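Local coordinates for ancylostoma secreted protein 1 (Necator americanus, PDB 3NT8) that is a two-CAP-domain protein of the cysteine-rich secretory family, probably associated with the transition of infective hookworm larvae to parasitism, at residues W126-A130 with L146-M152. Sequence-based numbering, arbitrary orientation.
Sequences WWSGA and LFAFSNM
Leu146 meets Gly129 and Ala130 just before helix 147-153 begins. Its CD2 methyl lies 3.7 Å from Gly129 O and also touches Ala130 CA. Ala148 comes next and faces the other segment. Its methyl CB sits 3.8 Å from Trp126 CD1.

Phe149 meets Ala130 with one face of its ring and Trp127 with an edge. Its CG is anti to the backbone N (chi1 169°), which carries the ring toward both. Ala130 CB stands almost over the ring centre, 3.5 Å from the centroid of the Phe149 ring, a CH-pi contact. The edge of the ring points at the face of Trp127. This is a T-shaped pair with the planes at 65°, and Phe149 CE1 is 3.6 Å from Trp127 CZ2. Gly129 CA comes within 4.3 Å of Phe149 CB.

Met152 closes the contact one turn later, wedged between the two tryptophans. Its CB lies at the edge of the Trp127 ring, 3.6 Å from Trp127 CE3. The chain bends at chi3 (58°), and CE also reaches Trp127 CE3. The sulfur is edge-on to both indoles, a Met-aromatic contact with each, and SD is 3.5 Å from Trp126 CB.

The contact belongs to the first CAP domain and joins helices 119-127 and 129-133 to helix 147-153. Trp127 and Met152 also pack on helix 34-52, while Trp127 NE1 makes a hydrogen bond to Glu56 OE2. On the sheet side, Trp126 touches strands 100-107 and 170-177, and Ala148 O accepts a hydrogen bond from Asn102 of strand 100-107.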
loop_
_atom_site.group_PDB
_atom_site.type_symbol
_atom_site.label_atom_id
_atom_site.label_comp_id
_atom_site.label_asym_id
_atom_site.label_seq_id
_atom_site.Cartn_x
_atom_site.Cartn_y
_atom_site.Cartn_z
ATOM N N TRP A 126 19.281 3.115 -11.651
ATOM C CA TRP A 126 17.934 3.060 -11.015
ATOM C C TRP A 126 17.818 4.020 -9.860
ATOM O O TRP A 126 16.853 4.770 -9.755
ATOM C CB TRP A 126 17.592 1.639 -10.542
ATOM C CG TRP A 126 17.380 0.674 -11.628
ATOM C CD1 TRP A 126 17.062 0.971 -12.953
ATOM C CD2 TRP A 126 17.399 -0.762 -11.547
ATOM N NE1 TRP A 126 16.921 -0.193 -13.657
ATOM C CE2 TRP A 126 17.154 -1.265 -12.842
ATOM C CE3 TRP A 126 17.601 -1.665 -10.521
ATOM C CZ2 TRP A 126 17.087 -2.635 -13.136
ATOM C CZ3 TRP A 126 17.566 -3.035 -10.827
ATOM C CH2 TRP A 126 17.318 -3.497 -12.126
ATOM N N TRP A 127 18.838 3.984 -9.008
ATOM C CA TRP A 127 18.880 4.754 -7.796
ATOM C C TRP A 127 18.971 6.308 -8.037
ATOM O O TRP A 127 18.485 7.086 -7.194
ATOM C CB TRP A 127 20.042 4.215 -6.891
ATOM C CG TRP A 127 19.966 4.818 -5.437
ATOM C CD1 TRP A 127 20.649 5.901 -4.959
ATOM C CD2 TRP A 127 19.072 4.412 -4.374
ATOM N NE1 TRP A 127 20.292 6.156 -3.656
ATOM C CE2 TRP A 127 19.309 5.272 -3.277
ATOM C CE3 TRP A 127 18.122 3.381 -4.236
ATOM C CZ2 TRP A 127 18.651 5.133 -2.074
ATOM C CZ3 TRP A 127 17.462 3.245 -3.041
ATOM C CH2 TRP A 127 17.716 4.124 -1.972
ATOM N N SER A 128 19.483 6.744 -9.201
ATOM C CA SER A 128 19.872 8.116 -9.439
ATOM C C SER A 128 18.629 8.983 -9.665
ATOM O O SER A 128 18.741 10.181 -9.836
ATOM C CB SER A 128 20.923 8.265 -10.592
ATOM O OG SER A 128 20.431 7.815 -11.857
ATOM N N GLY A 129 17.457 8.328 -9.705
ATOM C CA GLY A 129 16.167 8.974 -9.811
ATOM C C GLY A 129 16.032 10.149 -8.847
ATOM O O GLY A 129 15.662 11.245 -9.255
ATOM N N ALA A 130 16.399 9.923 -7.586
ATOM C CA ALA A 130 16.125 10.849 -6.527
ATOM C C ALA A 130 17.082 12.012 -6.527
ATOM O O ALA A 130 16.681 13.136 -6.221
ATOM C CB ALA A 130 16.199 10.140 -5.246
ATOM N N LEU A 146 10.902 8.960 -10.901
ATOM C CA LEU A 146 11.215 8.227 -9.646
ATOM C C LEU A 146 10.807 6.749 -9.707
ATOM O O LEU A 146 10.889 5.996 -8.707
ATOM C CB LEU A 146 10.527 8.940 -8.447
ATOM C CG LEU A 146 11.044 10.364 -8.133
ATOM C CD1 LEU A 146 10.082 11.125 -7.225
ATOM C CD2 LEU A 146 12.425 10.457 -7.597
ATOM N N PHE A 147 10.319 6.298 -10.854
ATOM C CA PHE A 147 9.803 4.936 -10.917
ATOM C C PHE A 147 10.764 3.906 -10.358
ATOM O O PHE A 147 10.397 3.067 -9.519
ATOM C CB PHE A 147 9.487 4.540 -12.336
ATOM C CG PHE A 147 8.962 3.128 -12.452
ATOM C CD1 PHE A 147 7.640 2.822 -12.111
ATOM C CD2 PHE A 147 9.797 2.104 -12.868
ATOM C CE1 PHE A 147 7.152 1.512 -12.194
ATOM C CE2 PHE A 147 9.302 0.778 -12.961
ATOM C CZ PHE A 147 7.999 0.499 -12.601
ATOM N N ALA A 148 11.978 3.914 -10.874
ATOM C CA ALA A 148 12.941 2.915 -10.555
ATOM C C ALA A 148 13.478 3.081 -9.116
ATOM O O ALA A 148 13.687 2.101 -8.451
ATOM C CB ALA A 148 14.086 2.940 -11.634
ATOM N N PHE A 149 13.628 4.321 -8.650
ATOM C CA PHE A 149 14.032 4.633 -7.289
ATOM C C PHE A 149 13.002 4.212 -6.259
ATOM O O PHE A 149 13.404 3.691 -5.234
ATOM C CB PHE A 149 14.377 6.137 -7.159
ATOM C CG PHE A 149 14.552 6.632 -5.713
ATOM C CD1 PHE A 149 15.761 6.459 -5.050
ATOM C CD2 PHE A 149 13.506 7.286 -5.033
ATOM C CE1 PHE A 149 15.950 6.913 -3.722
ATOM C CE2 PHE A 149 13.669 7.770 -3.691
ATOM C CZ PHE A 149 14.886 7.574 -3.031
ATOM N N SER A 150 11.711 4.381 -6.553
ATOM C CA SER A 150 10.589 4.019 -5.676
ATOM C C SER A 150 10.517 2.548 -5.287
ATOM O O SER A 150 10.313 2.249 -4.101
ATOM C CB SER A 150 9.248 4.521 -6.240
ATOM O OG SER A 150 8.734 3.726 -7.299
ATOM N N ASN A 151 10.758 1.639 -6.246
ATOM C CA ASN A 151 10.879 0.208 -5.974
ATOM C C ASN A 151 12.063 -0.141 -5.112
ATOM O O ASN A 151 11.953 -1.004 -4.265
ATOM C CB ASN A 151 10.894 -0.694 -7.253
ATOM C CG ASN A 151 9.666 -0.476 -8.120
ATOM O OD1 ASN A 151 8.577 -0.404 -7.596
ATOM N ND2 ASN A 151 9.860 -0.292 -9.440
ATOM N N MET A 152 13.169 0.557 -5.292
ATOM C CA MET A 152 14.381 0.258 -4.507
ATOM C C MET A 152 14.232 0.677 -3.044
ATOM O O MET A 152 14.735 -0.014 -2.159
ATOM C CB MET A 152 15.613 0.914 -5.126
ATOM C CG MET A 152 15.920 0.444 -6.517
ATOM S SD MET A 152 17.578 0.916 -7.152
ATOM C CE MET A 152 18.670 0.165 -5.913
#